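Lmo2349 protein (Listeria monocytogenes, PDB 4GVO) probably binds L-cystine or a related amino acid outside the membrane and delivers it to an ABC transporter for import into the cell. Local coordinates at residues 92-97 with 215-220; 33-38 with 74-79. All coordinates share one frame; numbering follows the deposited sequence.

Contact 1 of 2, residues 92-97 with 215-220; sequences VAYNNF and EALQSI. With HIS (histidine), chain E.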
ATOM      1  N   VAL A  92       8.252   5.436  12.846  1.00 10.78           N
ATOM      2  CA  VAL A  92       7.346   6.538  12.555  1.00 10.30           C
ATOM      3  C   VAL A  92       6.480   6.213  11.328  1.00 10.71           C
ATOM      4  O   VAL A  92       6.998   6.060  10.226  1.00 10.49           O
ATOM      5  CB  VAL A  92       8.130   7.841  12.360  1.00 10.40           C
ATOM      6  CG1 VAL A  92       7.183   8.992  12.042  1.00 11.65           C
ATOM      7  CG2 VAL A  92       9.004   8.147  13.604  1.00 12.32           C
ATOM      8  N   ALA A  93       5.168   6.137  11.498  1.00  9.79           N
ATOM      9  CA  ALA A  93       4.260   5.820  10.394  1.00  8.76           C
ATOM     10  C   ALA A  93       4.108   7.023   9.483  1.00  8.24           C
ATOM     11  O   ALA A  93       4.253   8.204   9.913  1.00 10.86           O
ATOM     12  CB  ALA A  93       2.885   5.455  10.970  1.00  9.89           C
ATOM     13  N   TYR A  94       3.810   6.766   8.214  1.00  8.94           N
ATOM     14  CA  TYR A  94       3.526   7.838   7.298  1.00  8.66           C
ATOM     15  C   TYR A  94       2.194   7.741   6.541  1.00  8.82           C
ATOM     16  O   TYR A  94       1.909   8.560   5.661  1.00  9.95           O
ATOM     17  CB  TYR A  94       4.700   8.088   6.364  1.00  8.89           C
ATOM     18  CG  TYR A  94       5.016   7.019   5.327  1.00  8.82           C
ATOM     19  CD1 TYR A  94       5.902   5.980   5.606  1.00  9.69           C
ATOM     20  CD2 TYR A  94       4.436   7.046   4.057  1.00  9.58           C
ATOM     21  CE1 TYR A  94       6.232   5.036   4.657  1.00  9.58           C
ATOM     22  CE2 TYR A  94       4.779   6.136   3.087  1.00  9.29           C
ATOM     23  CZ  TYR A  94       5.698   5.129   3.377  1.00  8.97           C
ATOM     24  OH  TYR A  94       6.076   4.188   2.464  1.00 10.08           O
ATOM     25  N   ASN A  95       1.350   6.797   6.927  1.00  7.93           N
ATOM     26  CA  ASN A  95      -0.038   6.751   6.445  1.00  8.16           C
ATOM     27  C   ASN A  95      -0.812   5.765   7.343  1.00  9.51           C
ATOM     28  O   ASN A  95      -0.185   5.006   8.098  1.00  9.72           O
ATOM     29  CB  ASN A  95      -0.161   6.322   4.966  1.00  9.55           C
ATOM     30  CG  ASN A  95      -1.436   6.795   4.337  1.00 10.75           C
ATOM     31  OD1 ASN A  95      -2.190   7.578   4.957  1.00 12.13           O
ATOM     32  ND2 ASN A  95      -1.705   6.342   3.137  1.00 11.93           N
ATOM     33  N   ASN A  96      -2.123   5.782   7.203  1.00 10.50           N
ATOM     34  CA  ASN A  96      -3.037   4.747   7.702  1.00 11.50           C
ATOM     35  C   ASN A  96      -3.583   3.977   6.480  1.00 10.34           C
ATOM     36  O   ASN A  96      -3.865   4.587   5.471  1.00 13.55           O
ATOM     37  CB  ASN A  96      -4.313   5.388   8.318  1.00 16.51           C
ATOM     38  CG  ASN A  96      -4.038   6.213   9.510  1.00 21.14           C
ATOM     39  OD1 ASN A  96      -4.370   7.396   9.533  1.00 29.89           O
ATOM     40  ND2 ASN A  96      -3.391   5.635  10.477  1.00 29.62           N
ATOM     41  N   PHE A  97      -3.798   2.668   6.589  1.00  9.21           N
ATOM     42  CA  PHE A  97      -4.277   1.886   5.462  1.00  8.95           C
ATOM     43  C   PHE A  97      -5.406   0.945   5.967  1.00  9.13           C
ATOM     44  O   PHE A  97      -5.303  -0.282   5.874  1.00  9.48           O
ATOM     45  CB  PHE A  97      -3.115   1.132   4.822  1.00 10.75           C
ATOM     46  CG  PHE A  97      -3.251   0.874   3.354  1.00 10.30           C
ATOM     47  CD1 PHE A  97      -4.077  -0.129   2.850  1.00  9.97           C
ATOM     48  CD2 PHE A  97      -2.529   1.644   2.444  1.00 10.19           C
ATOM     49  CE1 PHE A  97      -4.165  -0.356   1.476  1.00 11.10           C
ATOM     50  CE2 PHE A  97      -2.652   1.445   1.095  1.00  9.41           C
ATOM     51  CZ  PHE A  97      -3.457   0.428   0.612  1.00 10.32           C
ATOM     52  N   GLU A 215      14.406   9.899  12.144  1.00 10.69           N
ATOM     53  CA  GLU A 215      14.784  11.281  12.450  1.00 11.95           C
ATOM     54  C   GLU A 215      14.319  12.220  11.338  1.00 11.46           C
ATOM     55  O   GLU A 215      13.694  13.251  11.575  1.00 12.02           O
ATOM     56  CB  GLU A 215      16.300  11.370  12.668  1.00 13.28           C
ATOM     57  CG  GLU A 215      16.756  10.741  13.956  1.00 14.87           C
ATOM     58  CD  GLU A 215      18.264  10.492  14.065  1.00 18.80           C
ATOM     59  OE1 GLU A 215      19.028  10.745  13.102  1.00 21.34           O
ATOM     60  OE2 GLU A 215      18.708  10.012  15.132  1.00 24.26           O
ATOM     61  N   ALA A 216      14.582  11.819  10.109  1.00 10.42           N
ATOM     62  CA  ALA A 216      14.172  12.634   8.986  1.00 10.49           C
ATOM     63  C   ALA A 216      12.639  12.757   8.896  1.00 10.56           C
ATOM     64  O   ALA A 216      12.088  13.848   8.698  1.00 10.93           O
ATOM     65  CB  ALA A 216      14.743  12.065   7.692  1.00 10.64           C
ATOM     66  N   LEU A 217      11.945  11.622   9.005  1.00  9.88           N
ATOM     67  CA  LEU A 217      10.505  11.630   8.907  1.00 10.44           C
ATOM     68  C   LEU A 217       9.916  12.471  10.057  1.00 11.35           C
ATOM     69  O   LEU A 217       8.948  13.189   9.837  1.00 11.50           O
ATOM     70  CB  LEU A 217       9.950  10.195   8.951  1.00 12.57           C
ATOM     71  CG  LEU A 217       8.454  10.008   8.619  1.00 17.18           C
ATOM     72  CD1 LEU A 217       7.912  10.827   7.468  1.00 17.51           C
ATOM     73  CD2 LEU A 217       8.189   8.501   8.421  1.00 18.66           C
ATOM     74  N   GLN A 218      10.450  12.371  11.273  1.00 10.54           N
ATOM     75  CA  GLN A 218       9.909  13.176  12.359  1.00 12.24           C
ATOM     76  C   GLN A 218      10.060  14.664  12.056  1.00 11.21           C
ATOM     77  O   GLN A 218       9.181  15.443  12.351  1.00 13.47           O
ATOM     78  CB  GLN A 218      10.614  12.849  13.675  1.00 13.76           C
ATOM     79  CG  GLN A 218       9.916  13.476  14.870  1.00 15.05           C
ATOM     80  CD  GLN A 218       8.507  12.902  15.026  1.00 14.44           C
ATOM     81  OE1 GLN A 218       8.342  11.687  15.154  1.00 17.00           O
ATOM     82  NE2 GLN A 218       7.498  13.757  15.006  1.00 15.87           N
ATOM     83  N   SER A 219      11.187  15.064  11.471  1.00 11.73           N
ATOM     84  CA  SER A 219      11.346  16.485  11.115  0.60 12.18           C
ATOM     85  C   SER A 219      10.384  16.922  10.012  1.00 11.77           C
ATOM     86  O   SER A 219       9.925  18.059   9.997  1.00 13.78           O
ATOM     87  CB  SER A 219      12.797  16.810  10.744  0.60 12.91           C
ATOM     88  OG  SER A 219      13.184  16.274   9.510  0.60 12.51           O
ATOM     89  N   ILE A 220      10.056  16.020   9.098  1.00 11.39           N
ATOM     90  CA  ILE A 220       9.061  16.247   8.062  1.00 10.50           C
ATOM     91  C   ILE A 220       7.658  16.403   8.643  1.00 11.58           C
ATOM     92  O   ILE A 220       6.866  17.216   8.170  1.00 11.81           O
ATOM     93  CB  ILE A 220       9.168  15.116   7.021  1.00  9.75           C
ATOM     94  CG1 ILE A 220      10.495  15.253   6.247  1.00 11.32           C
ATOM     95  CG2 ILE A 220       7.985  15.060   6.052  1.00 11.52           C
ATOM     96  CD1 ILE A 220      10.918  13.986   5.509  1.00 11.94           C
TER
HETATM   97  N   HIS E 703      -0.666  -1.724   1.673  0.60 10.19           N
HETATM   98  CA  HIS E 703      -0.256  -2.953   0.927  0.60 10.85           C
HETATM   99  C   HIS E 703       0.489  -3.929   1.775  0.60 10.65           C
HETATM  100  O   HIS E 703       0.889  -3.563   2.891  0.60 11.19           O
HETATM  101  CB  HIS E 703       0.589  -2.578  -0.277  0.60 11.26           C
HETATM  102  CG  HIS E 703      -0.242  -2.256  -1.482  0.60 15.00           C
HETATM  103  ND1 HIS E 703      -1.092  -1.219  -1.488  0.60 17.47           N
HETATM  104  CD2 HIS E 703      -0.400  -2.911  -2.727  0.60 15.57           C
HETATM  105  CE1 HIS E 703      -1.748  -1.202  -2.676  0.60 16.70           C
HETATM  106  NE2 HIS E 703      -1.295  -2.219  -3.424  0.60 17.54           N
HETATM  107  OXT HIS E 703       0.680  -5.093   1.354  0.60 10.92           O
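Leu217 of helix 207-222 packs against Val92 in the loop before strand 95-104, and the two branched side chains slide past each other in opposite directions. Val92 CG1 meets Leu217 CG at 3.8 Å, while Leu217 CD2 lies 3.3 Å from the backbone oxygen Val92 O. Leu217 CD2 also stands 4.1 Å from Tyr94 CB. With CG1 anti to the backbone N (chi1 179°), Val92 turns one methyl to the leucine and leaves CG2 for Gln218, whose OE1 approaches to 3.9 Å, the two side chains crossing at about a right angle. The glutamine chain bends at chi2. Beyond the first shell, Leu38 packs on Leu217, and Phe200 stacks on the Tyr94 ring. Further along, Phe97 turns one ring face to the bound histidine: the ligand's amino N lies over the centre of the Phe97 ring, 3.6 Å above its plane, a position suited to a cation-pi attraction if that nitrogen is charged. No hydrogen bond joins the two segments. Branched, aliphatic Val92 and Leu217 suit an interface that asks for no polar partner, while the polar groups beside it, Val92 N and Gln218 NE2, are hydrogen-bonded to Asp214 and Asp222.

Contact 2 of 2, residues 33-38 with 74-79; sequences GYDVEL and AHQMEK. With HIS (histidine), chain E.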
ATOM      1  N   GLY A  33       4.818  10.410  -6.947  1.00 10.04           N
ATOM      2  CA  GLY A  33       3.789   9.959  -6.042  1.00 10.74           C
ATOM      3  C   GLY A  33       4.218  10.111  -4.595  1.00  9.12           C
ATOM      4  O   GLY A  33       5.384  10.344  -4.307  1.00  9.47           O
ATOM      5  N   TYR A  34       3.258   9.948  -3.684  1.00  8.86           N
ATOM      6  CA  TYR A  34       3.476  10.185  -2.258  1.00  8.23           C
ATOM      7  C   TYR A  34       4.728   9.492  -1.708  1.00  8.56           C
ATOM      8  O   TYR A  34       5.542  10.103  -1.077  1.00  9.92           O
ATOM      9  CB  TYR A  34       2.242   9.661  -1.513  1.00  9.13           C
ATOM     10  CG  TYR A  34       2.191   9.960  -0.034  1.00  8.38           C
ATOM     11  CD1 TYR A  34       2.274  11.258   0.467  1.00 11.18           C
ATOM     12  CD2 TYR A  34       2.048   8.940   0.875  1.00  8.80           C
ATOM     13  CE1 TYR A  34       2.218  11.485   1.813  1.00 11.48           C
ATOM     14  CE2 TYR A  34       1.952   9.184   2.251  1.00  8.82           C
ATOM     15  CZ  TYR A  34       2.050  10.452   2.716  1.00  9.17           C
ATOM     16  OH  TYR A  34       1.983  10.765   4.074  1.00 10.38           O
ATOM     17  N   ASP A  35       4.868   8.188  -1.921  1.00  8.72           N
ATOM     18  CA  ASP A  35       5.957   7.449  -1.298  1.00  8.95           C
ATOM     19  C   ASP A  35       7.293   7.876  -1.887  1.00  7.96           C
ATOM     20  O   ASP A  35       8.292   8.014  -1.152  1.00  9.04           O
ATOM     21  CB  ASP A  35       5.759   5.956  -1.446  1.00  8.90           C
ATOM     22  CG  ASP A  35       4.732   5.376  -0.486  1.00  9.62           C
ATOM     23  OD1 ASP A  35       3.627   5.960  -0.379  1.00  9.90           O
ATOM     24  OD2 ASP A  35       5.005   4.273   0.100  1.00 11.50           O
ATOM     25  N   VAL A  36       7.316   8.056  -3.198  1.00  9.06           N
ATOM     26  CA  VAL A  36       8.524   8.484  -3.888  1.00  9.45           C
ATOM     27  C   VAL A  36       8.960   9.857  -3.432  1.00  9.50           C
ATOM     28  O   VAL A  36      10.144  10.057  -3.079  1.00  9.93           O
ATOM     29  CB  VAL A  36       8.320   8.407  -5.388  1.00  9.56           C
ATOM     30  CG1 VAL A  36       9.511   9.032  -6.154  1.00 10.93           C
ATOM     31  CG2 VAL A  36       8.051   6.959  -5.785  1.00 11.59           C
ATOM     32  N   GLU A  37       8.018  10.805  -3.401  1.00 10.05           N
ATOM     33  CA  GLU A  37       8.339  12.150  -2.976  1.00 10.23           C
ATOM     34  C   GLU A  37       8.723  12.213  -1.499  1.00  9.54           C
ATOM     35  O   GLU A  37       9.614  12.985  -1.116  1.00 10.32           O
ATOM     36  CB  GLU A  37       7.216  13.118  -3.330  1.00 10.40           C
ATOM     37  CG  GLU A  37       7.007  13.202  -4.846  1.00 12.24           C
ATOM     38  CD  GLU A  37       8.187  13.696  -5.669  1.00 16.67           C
ATOM     39  OE1 GLU A  37       9.066  14.410  -5.132  1.00 17.98           O
ATOM     40  OE2 GLU A  37       8.220  13.414  -6.890  1.00 20.49           O
ATOM     41  N   LEU A  38       8.103  11.377  -0.661  1.00  9.01           N
ATOM     42  CA  LEU A  38       8.517  11.320   0.747  1.00  8.75           C
ATOM     43  C   LEU A  38       9.966  10.845   0.868  1.00  8.63           C
ATOM     44  O   LEU A  38      10.731  11.405   1.618  1.00  9.69           O
ATOM     45  CB  LEU A  38       7.576  10.446   1.586  1.00  9.52           C
ATOM     46  CG  LEU A  38       7.904  10.361   3.069  1.00  8.73           C
ATOM     47  CD1 LEU A  38       7.912  11.730   3.729  1.00 11.85           C
ATOM     48  CD2 LEU A  38       6.894   9.430   3.700  1.00 11.27           C
ATOM     49  N   ALA A  74       9.493   0.966  -0.037  1.00  8.94           N
ATOM     50  CA  ALA A  74       8.469   2.028   0.121  1.00  8.69           C
ATOM     51  C   ALA A  74       7.330   1.767  -0.834  1.00  9.03           C
ATOM     52  O   ALA A  74       7.498   1.963  -2.029  1.00 11.51           O
ATOM     53  CB  ALA A  74       9.090   3.393  -0.183  1.00 10.72           C
ATOM     54  N   HIS A  75       6.222   1.222  -0.340  1.00  8.96           N
ATOM     55  CA  HIS A  75       5.072   0.949  -1.156  1.00  8.08           C
ATOM     56  C   HIS A  75       3.837   0.825  -0.297  1.00  7.73           C
ATOM     57  O   HIS A  75       3.151  -0.191  -0.333  1.00  8.49           O
ATOM     58  CB  HIS A  75       5.293  -0.344  -1.980  1.00  9.23           C
ATOM     59  CG  HIS A  75       4.357  -0.502  -3.164  1.00  8.55           C
ATOM     60  ND1 HIS A  75       3.001  -0.651  -3.046  1.00  9.73           N
ATOM     61  CD2 HIS A  75       4.632  -0.525  -4.532  1.00  8.29           C
ATOM     62  CE1 HIS A  75       2.463  -0.741  -4.294  1.00  9.78           C
ATOM     63  NE2 HIS A  75       3.446  -0.700  -5.189  1.00  9.68           N
ATOM     64  N   GLN A  76       3.580   1.831   0.524  1.00  8.20           N
ATOM     65  CA  GLN A  76       2.413   1.799   1.421  1.00  7.59           C
ATOM     66  C   GLN A  76       2.375   0.507   2.240  1.00  7.59           C
ATOM     67  O   GLN A  76       1.315  -0.129   2.387  1.00  8.27           O
ATOM     68  CB  GLN A  76       1.137   2.024   0.644  1.00  8.07           C
ATOM     69  CG  GLN A  76       0.990   3.455   0.136  1.00  7.57           C
ATOM     70  CD  GLN A  76       0.715   4.430   1.258  1.00  8.63           C
ATOM     71  OE1 GLN A  76      -0.228   4.242   2.025  1.00  9.77           O
ATOM     72  NE2 GLN A  76       1.557   5.452   1.374  1.00  9.70           N
ATOM     73  N   MET A  77       3.529   0.090   2.776  1.00  7.44           N
ATOM     74  CA  MET A  77       3.594  -1.229   3.417  1.00  8.22           C
ATOM     75  C   MET A  77       3.011  -1.201   4.834  1.00  6.86           C
ATOM     76  O   MET A  77       3.515  -0.511   5.729  1.00  8.64           O
ATOM     77  CB  MET A  77       5.043  -1.754   3.481  1.00  9.41           C
ATOM     78  CG  MET A  77       5.686  -1.895   2.096  1.00  9.06           C
ATOM     79  SD  MET A  77       4.826  -2.991   0.969  1.00 11.11           S
ATOM     80  CE  MET A  77       5.398  -4.583   1.566  1.00 13.65           C
ATOM     81  N   GLU A  78       1.966  -2.013   5.009  1.00  7.59           N
ATOM     82  CA  GLU A  78       1.310  -2.207   6.279  1.00  8.20           C
ATOM     83  C   GLU A  78       2.126  -3.046   7.217  1.00  8.73           C
ATOM     84  O   GLU A  78       2.655  -4.094   6.834  1.00  9.35           O
ATOM     85  CB  GLU A  78      -0.036  -2.882   6.021  1.00  9.05           C
ATOM     86  CG  GLU A  78      -1.061  -1.989   5.327  1.00  9.53           C
ATOM     87  CD  GLU A  78      -2.202  -2.829   4.722  1.00  9.47           C
ATOM     88  OE1 GLU A  78      -2.966  -3.444   5.510  1.00 11.61           O
ATOM     89  OE2 GLU A  78      -2.321  -2.912   3.486  1.00 10.88           O
ATOM     90  N   LYS A  79       2.192  -2.645   8.489  1.00  8.98           N
ATOM     91  CA  LYS A  79       2.834  -3.461   9.485  0.60  9.88           C
ATOM     92  C   LYS A  79       1.964  -4.661   9.820  1.00 11.38           C
ATOM     93  O   LYS A  79       0.785  -4.520  10.062  1.00 16.77           O
ATOM     94  CB  LYS A  79       3.165  -2.666  10.731  0.60 13.21           C
ATOM     95  CG  LYS A  79       3.947  -3.488  11.749  0.60 15.99           C
ATOM     96  CD  LYS A  79       4.003  -2.843  13.111  0.60 20.75           C
ATOM     97  CE  LYS A  79       4.883  -1.633  13.112  0.60 16.27           C
ATOM     98  NZ  LYS A  79       4.716  -0.955  14.422  0.60 21.05           N
TER
HETATM   99  N   HIS E 703      -0.666  -1.724   1.673  0.60 10.19           N
HETATM  100  CA  HIS E 703      -0.256  -2.953   0.927  0.60 10.85           C
HETATM  101  C   HIS E 703       0.489  -3.929   1.775  0.60 10.65           C
HETATM  102  O   HIS E 703       0.889  -3.563   2.891  0.60 11.19           O
HETATM  103  CB  HIS E 703       0.589  -2.578  -0.277  0.60 11.26           C
HETATM  104  CG  HIS E 703      -0.242  -2.256  -1.482  0.60 15.00           C
HETATM  105  ND1 HIS E 703      -1.092  -1.219  -1.488  0.60 17.47           N
HETATM  106  CD2 HIS E 703      -0.400  -2.911  -2.727  0.60 15.57           C
HETATM  107  CE1 HIS E 703      -1.748  -1.202  -2.676  0.60 16.70           C
HETATM  108  NE2 HIS E 703      -1.295  -2.219  -3.424  0.60 17.54           N
HETATM  109  OXT HIS E 703       0.680  -5.093   1.354  0.60 10.92           O
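A buried polar contact joins the first turn of helix 34-44 to the loop that follows strand 72-73 and lines the ligand pocket. Asp35 carries it, gripping Gln76 with both carboxylate oxygens. OD1 accepts from Gln76 NE2 at 2.8 Å through its syn lone pair; the bond is nearly straight (173°), and the oxygen lies almost in the amide plane. OD2 accepts the backbone Gln76 N at 2.9 Å, also on the syn side but 29° out of the carboxylate plane. In Gln76, CG beside the backbone N and a bend at chi2 aim NE2 and the backbone N at the same carboxylate. An amide suits this place because it also has an acceptor: OE1 receives Asn95 ND2.

Tyr34 stands beside this pair, the edge of its ring at CD2 3.6 Å from Gln76 NE2 and its plane turned 48° from the amide. With Tyr94 OH as a further donor to OD2, the N-H and O-H groups around Asp35 would be expected to stabilise a buried carboxylate as the anion.

The left-handed backbone conformation at Gln76 precedes the residues that meet the ligand. Gln76 O comes within 2.6 Å of the amino N of the bound histidine, and Glu78 OE2 lies 2.7 Å from that same N. Glu78 N donates a straight bond to the ligand carboxylate O at 2.8 Å. Arg83 also bonds to the bound histidine, and Asn128 adds a further backbone donor. Here Asp35 stands in the second shell, holding Gln76 of the pocket. Recognition of both alpha-amino and carboxylate groups is characteristic of amino-acid pockets in family 3 extracellular solute-binding proteins.

In the fold
Tyr94 couples the two contacts, whose centres lie about 10 Å apart. Its OH reaches Asp35 OD2 at 2.6 Å, and its backbone O meets Tyr34 OH at 2.7 Å; both are probable hydrogen bonds. Leu38 CD2, from helix 34-44, lies over a face of its ring, 3.4 Å from Tyr94 CD2. Nearer the ligand, Phe97 CD1 of contact 1 lies 3.4 Å from Glu78 OE2 of contact 2, and the Phe97 ring, Gln76 O and Glu78 OE2 all approach the ligand's amino N. Contact 2 lies close to the pocket; the Val92-Leu217 packing of contact 1 is remote from it, and segment 92-97 runs from that packing to the bound amino acid.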